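Local coordinates for 2,3-bisphosphoglycerate-independent phosphoglycerate mutase (PDB 2ZKT), which probably interconverts 2-phosphoglycerate and 3-phosphoglycerate in glycolysis as a metal-binding, 2,3-bisphosphoglycerate-independent phosphoglycerate mutase, at residues Ile11-Gly16 with Gly345-Pro350; Ile250-Val255 with His300-Asp305; Ala307-Lys312 with Met354-Asp359. All blocks are in the same frame, centred on the assembly; numbering follows the deposited sequence.

Contact 1. Residues Ile11-Gly16 with Gly345-Pro350; sequences ILDGLG and GDHSTP. With ZN (zinc ion), chain G.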
# COMPACT_ATOMS: atom_id res chain seq x y z
N ILE B 11 5.52 -14.13 -9.60
CA ILE B 11 5.37 -14.72 -8.27
C ILE B 11 6.00 -13.87 -7.16
O ILE B 11 7.21 -13.57 -7.17
CB ILE B 11 6.00 -16.13 -8.20
CG1 ILE B 11 5.22 -17.10 -9.12
CG2 ILE B 11 6.01 -16.63 -6.76
CD1 ILE B 11 3.75 -17.25 -8.75
N LEU B 12 5.16 -13.49 -6.20
CA LEU B 12 5.61 -12.72 -5.05
C LEU B 12 5.64 -13.74 -3.91
O LEU B 12 4.64 -13.96 -3.22
CB LEU B 12 4.62 -11.59 -4.76
CG LEU B 12 4.33 -10.69 -5.97
CD1 LEU B 12 3.56 -9.48 -5.50
CD2 LEU B 12 5.62 -10.26 -6.66
N ASP B 13 6.80 -14.37 -3.74
CA ASP B 13 7.03 -15.41 -2.73
C ASP B 13 6.39 -15.12 -1.37
O ASP B 13 6.56 -14.04 -0.79
CB ASP B 13 8.55 -15.61 -2.58
CG ASP B 13 8.92 -17.04 -2.25
OD1 ASP B 13 8.74 -17.46 -1.09
OD2 ASP B 13 9.38 -17.77 -3.18
N GLY B 14 5.63 -16.10 -0.87
CA GLY B 14 4.97 -15.97 0.42
C GLY B 14 3.96 -14.83 0.52
O GLY B 14 3.64 -14.37 1.62
N LEU B 15 3.42 -14.40 -0.62
CA LEU B 15 2.45 -13.31 -0.66
C LEU B 15 1.29 -13.41 0.34
O LEU B 15 1.04 -12.49 1.13
CB LEU B 15 1.88 -13.18 -2.08
CG LEU B 15 0.95 -11.99 -2.32
CD1 LEU B 15 1.67 -10.68 -1.98
CD2 LEU B 15 0.53 -12.00 -3.79
N GLY B 16 0.58 -14.54 0.31
CA GLY B 16 -0.56 -14.72 1.21
C GLY B 16 -0.27 -14.54 2.69
O GLY B 16 0.81 -14.90 3.18
N GLY B 345 1.24 -15.71 -5.45
CA GLY B 345 2.36 -16.23 -4.68
C GLY B 345 2.41 -17.76 -4.80
O GLY B 345 1.40 -18.41 -5.04
N ASP B 346 3.63 -18.31 -4.69
CA ASP B 346 3.74 -19.77 -4.71
C ASP B 346 3.12 -20.39 -3.45
O ASP B 346 2.87 -21.59 -3.37
CB ASP B 346 5.23 -20.14 -4.81
CG ASP B 346 6.01 -19.48 -3.68
OD1 ASP B 346 5.68 -18.34 -3.35
OD2 ASP B 346 6.93 -20.11 -3.15
N HIS B 347 2.89 -19.53 -2.43
CA HIS B 347 2.24 -20.00 -1.21
C HIS B 347 2.04 -18.86 -0.19
O HIS B 347 2.48 -17.74 -0.38
CB HIS B 347 3.11 -21.12 -0.60
CG HIS B 347 4.45 -20.56 -0.19
ND1 HIS B 347 4.61 -19.72 0.86
CD2 HIS B 347 5.70 -20.81 -0.76
CE1 HIS B 347 5.94 -19.48 0.93
NE2 HIS B 347 6.61 -20.11 -0.03
N SER B 348 1.30 -19.18 0.89
CA SER B 348 1.12 -18.21 1.97
C SER B 348 2.20 -18.35 3.04
O SER B 348 2.65 -19.44 3.37
CB SER B 348 -0.26 -18.45 2.60
OG SER B 348 -1.26 -17.92 1.73
N THR B 349 2.63 -17.21 3.60
CA THR B 349 3.60 -17.21 4.69
C THR B 349 3.15 -16.14 5.65
O THR B 349 3.69 -15.04 5.67
CB THR B 349 5.02 -16.89 4.21
OG1 THR B 349 5.44 -17.88 3.26
CG2 THR B 349 6.00 -16.91 5.40
N PRO B 350 2.13 -16.45 6.46
CA PRO B 350 1.56 -15.52 7.46
C PRO B 350 2.62 -15.07 8.47
O PRO B 350 3.44 -15.89 8.92
CB PRO B 350 0.46 -16.34 8.13
CG PRO B 350 0.13 -17.42 7.13
CD PRO B 350 1.48 -17.77 6.55
ZN ZN G . 8.47 -19.66 -1.55
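Asp13 meets Asp346 and His347 at a shared zinc ion. Asp13 OD1 binds the metal at 2.3 Å, with OD2 as a second, longer bond. His347 NE2 binds it at 2.4 Å, and Asp346 OD2 is the third ligand from this contact. Ser60 adds a fourth from outside. The Asp13 carboxylate plane stands 89° to the His347 ring. CG of Asp346 sits between its backbone N and carbonyl carbon (chi1 55°), which folds the carboxylate back toward Asp13. Its two oxygens then do different work. OD2 takes the zinc, and OD1 accepts a weak hydrogen bond from Gly14 N at 3.3 Å. The two carboxylates come close, with Asp13 OD2 3.4 Å from Asp346 OD2, and the metal charge probably offsets their repulsion.

This is one of the two neighbouring zinc sites of an alkaline phosphatase superfamily fold. It lies just past the ends of the parallel strands 6-12 and 339-344. The chain leaves strand 6-12 through a type II turn from Leu12 to Leu15, with Gly14 at positive phi.

Packing is tight around the two glycines. Gly14 N lies over one face of the His347 ring, and Gly14 CA makes a CA-H...O contact of 3.2 Å with His347 O. Gly16 CA is 3.3 Å from Ser348 OG, whose polar partner is Asp359 O. Ile11 CG2 meets Asp346 N at 3.6 Å on the strand side.

The far end is looser. One backbone bond holds it, Thr349 N to Gly16 O at 3.0 Å. Thr349 OG1 is hydrogen-bonded to Asp305 OD1, outside the two segments. Pro350, beyond it, makes only slight contact with Ile11-Gly16. Even this looser end is buried.

Contact 2. Residues Ile250-Val255 with His300-Asp305; sequences IAVALV and HFKPTD. With ZN (zinc ion), chain H.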
# COMPACT_ATOMS: atom_id res chain seq x y z
N ILE B 250 15.18 -14.95 -12.16
CA ILE B 250 15.18 -15.50 -10.80
C ILE B 250 16.52 -15.33 -10.09
O ILE B 250 17.57 -15.35 -10.73
CB ILE B 250 14.86 -17.01 -10.87
CG1 ILE B 250 13.68 -17.23 -11.83
CG2 ILE B 250 14.59 -17.55 -9.46
CD1 ILE B 250 13.41 -18.68 -12.15
N ALA B 251 16.47 -15.16 -8.77
CA ALA B 251 17.69 -15.00 -7.98
C ALA B 251 17.92 -16.19 -7.04
O ALA B 251 18.99 -16.80 -7.05
CB ALA B 251 17.65 -13.68 -7.18
N VAL B 252 16.90 -16.52 -6.24
CA VAL B 252 17.03 -17.64 -5.29
C VAL B 252 17.38 -18.95 -5.99
O VAL B 252 16.76 -19.33 -6.99
CB VAL B 252 15.73 -17.84 -4.49
CG1 VAL B 252 15.98 -18.77 -3.31
CG2 VAL B 252 15.22 -16.50 -4.01
N ALA B 253 18.39 -19.63 -5.45
CA ALA B 253 18.89 -20.90 -6.00
C ALA B 253 17.82 -21.98 -6.22
O ALA B 253 17.68 -22.51 -7.33
CB ALA B 253 20.00 -21.44 -5.09
N LEU B 254 17.09 -22.31 -5.16
CA LEU B 254 16.07 -23.36 -5.24
C LEU B 254 15.03 -23.16 -6.34
O LEU B 254 14.62 -24.13 -6.99
CB LEU B 254 15.37 -23.50 -3.88
CG LEU B 254 14.36 -24.65 -3.78
CD1 LEU B 254 15.01 -25.96 -4.20
CD2 LEU B 254 13.84 -24.75 -2.35
N VAL B 255 14.61 -21.92 -6.57
CA VAL B 255 13.61 -21.66 -7.60
C VAL B 255 14.23 -21.69 -9.00
O VAL B 255 13.58 -22.10 -9.97
CB VAL B 255 12.88 -20.32 -7.35
CG1 VAL B 255 11.89 -20.02 -8.48
CG2 VAL B 255 12.13 -20.39 -6.01
N HIS B 300 10.37 -13.93 -10.56
CA HIS B 300 10.28 -14.28 -9.14
C HIS B 300 10.85 -13.16 -8.25
O HIS B 300 11.87 -12.56 -8.56
CB HIS B 300 11.02 -15.60 -8.91
CG HIS B 300 10.79 -16.21 -7.56
ND1 HIS B 300 11.51 -15.82 -6.44
CD2 HIS B 300 9.93 -17.17 -7.14
CE1 HIS B 300 11.10 -16.52 -5.39
NE2 HIS B 300 10.15 -17.35 -5.79
N PHE B 301 10.16 -12.88 -7.14
CA PHE B 301 10.56 -11.86 -6.16
C PHE B 301 10.49 -12.54 -4.80
O PHE B 301 9.40 -12.82 -4.31
CB PHE B 301 9.58 -10.67 -6.21
CG PHE B 301 9.96 -9.53 -5.30
CD1 PHE B 301 11.09 -8.75 -5.56
CD2 PHE B 301 9.17 -9.23 -4.18
CE1 PHE B 301 11.43 -7.68 -4.73
CE2 PHE B 301 9.51 -8.16 -3.33
CZ PHE B 301 10.64 -7.38 -3.61
N LYS B 302 11.64 -12.80 -4.18
CA LYS B 302 11.70 -13.52 -2.90
C LYS B 302 11.53 -12.80 -1.55
O LYS B 302 10.83 -13.30 -0.65
CB LYS B 302 13.02 -14.32 -2.85
CG LYS B 302 13.18 -15.23 -1.64
CD LYS B 302 12.12 -16.32 -1.61
CE LYS B 302 12.55 -17.48 -0.70
NZ LYS B 302 12.98 -17.02 0.65
N PRO B 303 12.16 -11.62 -1.37
CA PRO B 303 12.07 -10.87 -0.10
C PRO B 303 10.72 -10.81 0.64
O PRO B 303 10.70 -10.79 1.88
CB PRO B 303 12.61 -9.47 -0.47
CG PRO B 303 12.50 -9.42 -1.98
CD PRO B 303 12.84 -10.81 -2.40
N THR B 304 9.60 -10.80 -0.08
CA THR B 304 8.31 -10.76 0.61
C THR B 304 8.21 -11.96 1.56
O THR B 304 7.63 -11.87 2.65
CB THR B 304 7.13 -10.82 -0.37
OG1 THR B 304 7.42 -11.75 -1.43
CG2 THR B 304 6.84 -9.44 -0.95
N ASP B 305 8.80 -13.09 1.16
CA ASP B 305 8.73 -14.30 1.98
C ASP B 305 9.56 -14.23 3.26
O ASP B 305 9.20 -14.85 4.27
CB ASP B 305 9.16 -15.51 1.15
CG ASP B 305 9.06 -16.81 1.93
OD1 ASP B 305 7.94 -17.16 2.38
OD2 ASP B 305 10.11 -17.48 2.10
ZN ZN H . 9.66 -19.37 2.81
O HOH W 1 14.33 -14.52 -6.60
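Val252 presses CG2 against the root of the Lys302 side chain, 3.3 Å from Lys302 CB, which is unusually short for two aliphatic carbons. CG of the lysine is almost as near. The two side chains cross at about a right angle, so the methyl meets the flank of the lysine chain. Lys302 bends at chi2 (63°) and again at chi4. This course carries NZ to Asp305 OD2, 3.2 Å away, in a salt bridge on the anti lone pair of that oxygen. The same OD2 binds a zinc ion at 2.1 Å, so the lysine is a second-shell partner of the metal.

His300 forms the other main part. Its ring receives Val255 over one face. Val255 CG2 is 3.6 Å from His300 NE2. CG2 makes an off-centre CH-pi contact with the ring, and CG1 of the same valine lies 3.7 Å from His300 CD2. Ile250 CG2 touches His300 CB more loosely, at 4.1 Å. Lys302 CD lies at the ring edge, in plane.

Polar contact between the segments runs through a water. It accepts from Ala251 N at 3.1 Å and is also hydrogen-bonded to His300 ND1. The other ring nitrogen, NE2, makes a weak hydrogen bond to Asp13 OD2. Asp13 is a ligand of the neighbouring zinc, so His300 is a second-shell residue there.

Val252 is the N-cap residue of helix 253-261. Ile250-Val255 follows strand 246-249, and His300-Asp305 starts on the last residues of its parallel neighbour 296-301 in the central sheet. Side chains gathered beyond such strand ends around paired metals are typical of the alkaline phosphatase superfamily.

Contact 3. Residues Ala307-Lys312 with Met354-Asp359; sequences AGHDNK and MNHSGD. With ZN (zinc ion), chain H.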
# COMPACT_ATOMS: atom_id res chain seq x y z
N ALA B 307 10.14 -11.48 5.14
CA ALA B 307 9.44 -10.65 6.12
C ALA B 307 8.38 -11.49 6.84
O ALA B 307 8.14 -11.31 8.04
CB ALA B 307 8.79 -9.46 5.44
N GLY B 308 7.78 -12.42 6.09
CA GLY B 308 6.76 -13.30 6.67
C GLY B 308 7.38 -14.26 7.67
O GLY B 308 6.84 -14.50 8.74
N HIS B 309 8.53 -14.83 7.31
CA HIS B 309 9.22 -15.76 8.20
C HIS B 309 9.65 -15.05 9.49
O HIS B 309 9.67 -15.66 10.56
CB HIS B 309 10.44 -16.36 7.50
CG HIS B 309 10.15 -17.61 6.72
ND1 HIS B 309 9.81 -18.80 7.33
CD2 HIS B 309 10.14 -17.84 5.38
CE1 HIS B 309 9.60 -19.72 6.39
NE2 HIS B 309 9.80 -19.17 5.21
N ASP B 310 9.98 -13.75 9.39
CA ASP B 310 10.41 -12.99 10.56
C ASP B 310 9.31 -12.23 11.34
O ASP B 310 9.61 -11.50 12.28
CB ASP B 310 11.51 -12.00 10.17
CG ASP B 310 12.78 -12.70 9.72
OD1 ASP B 310 13.27 -13.59 10.46
OD2 ASP B 310 13.28 -12.37 8.62
N ASN B 311 8.04 -12.40 10.94
CA ASN B 311 6.91 -11.75 11.61
C ASN B 311 7.04 -10.22 11.60
O ASN B 311 6.98 -9.56 12.65
CB ASN B 311 6.80 -12.23 13.06
CG ASN B 311 5.46 -11.89 13.68
OD1 ASN B 311 4.94 -12.64 14.51
ND2 ASN B 311 4.90 -10.76 13.29
N LYS B 312 7.20 -9.65 10.40
CA LYS B 312 7.33 -8.21 10.22
C LYS B 312 6.32 -7.74 9.15
O LYS B 312 6.68 -7.53 7.98
CB LYS B 312 8.77 -7.88 9.79
CG LYS B 312 9.81 -8.32 10.83
CD LYS B 312 11.24 -8.09 10.35
CE LYS B 312 11.60 -9.00 9.18
NZ LYS B 312 13.06 -8.96 8.85
N MET B 354 5.03 -17.39 10.89
CA MET B 354 6.49 -17.36 10.71
C MET B 354 7.01 -18.55 9.89
O MET B 354 8.15 -19.01 10.07
CB MET B 354 7.20 -17.31 12.08
CG MET B 354 6.98 -16.00 12.84
SD MET B 354 7.81 -15.91 14.46
CE MET B 354 9.51 -15.48 13.95
N ASN B 355 6.16 -19.04 8.99
CA ASN B 355 6.50 -20.15 8.12
C ASN B 355 5.35 -20.33 7.14
O ASN B 355 4.30 -19.70 7.29
CB ASN B 355 6.69 -21.44 8.93
CG ASN B 355 7.72 -22.37 8.31
OD1 ASN B 355 7.67 -22.68 7.11
ND2 ASN B 355 8.67 -22.82 9.13
N HIS B 356 5.54 -21.17 6.13
CA HIS B 356 4.51 -21.42 5.12
C HIS B 356 3.24 -21.97 5.74
O HIS B 356 3.29 -22.83 6.63
CB HIS B 356 5.02 -22.42 4.08
CG HIS B 356 6.27 -22.00 3.37
ND1 HIS B 356 6.78 -22.69 2.28
CD2 HIS B 356 7.12 -20.96 3.60
CE1 HIS B 356 7.90 -22.09 1.87
NE2 HIS B 356 8.12 -21.04 2.65
N SER B 357 2.09 -21.48 5.28
CA SER B 357 0.79 -21.95 5.77
C SER B 357 0.08 -22.60 4.58
O SER B 357 0.57 -22.56 3.45
CB SER B 357 -0.06 -20.79 6.27
OG SER B 357 -0.54 -20.01 5.16
N GLY B 358 -1.09 -23.18 4.86
CA GLY B 358 -1.87 -23.82 3.82
C GLY B 358 -2.93 -22.88 3.25
O GLY B 358 -3.67 -23.26 2.34
N ASP B 359 -3.01 -21.66 3.80
CA ASP B 359 -3.97 -20.67 3.32
C ASP B 359 -3.80 -20.47 1.80
O ASP B 359 -2.69 -20.31 1.31
CB ASP B 359 -3.76 -19.32 4.03
CG ASP B 359 -3.90 -19.43 5.54
OD1 ASP B 359 -5.04 -19.66 6.02
OD2 ASP B 359 -2.88 -19.29 6.24
ZN ZN H . 9.66 -19.37 2.81
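Gly308 opens the contact through its carbonyl. Met354 CA points its hydrogen at Gly308 O in a CA-H...O contact of 3.5 Å, nearly straight at 170°.

His309 comes next and carries the polar contacts. ND1 donates to Met354 O at 3.2 Å, bent to 142°, from above the carbonyl plane. NE2 binds the zinc ion at 2.4 Å. This bond and the one from ND1 together restrain the ring. His356 NE2 reaches the same metal at 2.3 Å. The two rings meet rim to rim, with planes 46° apart. Asn355 OD1 lies 3.6 Å from His309 CE1 and also accepts from His356 N. His356 ND1 is held from outside by Ala58 O.

Asp305, one helical turn before His309, completes the protein ligands of this zinc. The site therefore joins helix 303-309 to the loop between strands 339-344 and 361-366. A two-metal site of this kind is found in the alkaline phosphatase superfamily.

The Met354 side chain curls around His309 O. Its CB is 3.3 Å from that oxygen, and a bend at chi3 brings CE back to it. CE also approaches Asp310.

Asn311, the first residue past the helix, has positive phi in a Schellman motif. Its CB packs on Met354 CG at 3.8 Å, on the partly exposed outer side.

From the N terminus, strand 6-12 leads into Ile11-Gly16, whose partner comes more than 300 residues later. Ile250-Val255 pairs with His300-Asp305 first, so contact 2 closes a short loop nested wholly inside that of contact 1. Contact 3 opens next, at the end of helix 303-309. Before it closes, Gly345-Pro350 returns to complete contact 1, so contacts 1 and 3 cross. Contact 3 then closes at Met354-Asp359, in the same loop. Contacts 2 and 3 follow in series, sharing helix 303-309 and one zinc ion. Together they tie the ends of parallel sheet strands, helix 303-309 and the loop before strand 361-366 around two adjacent zinc ions. The His347 and His356 rings stack between contacts 1 and 3.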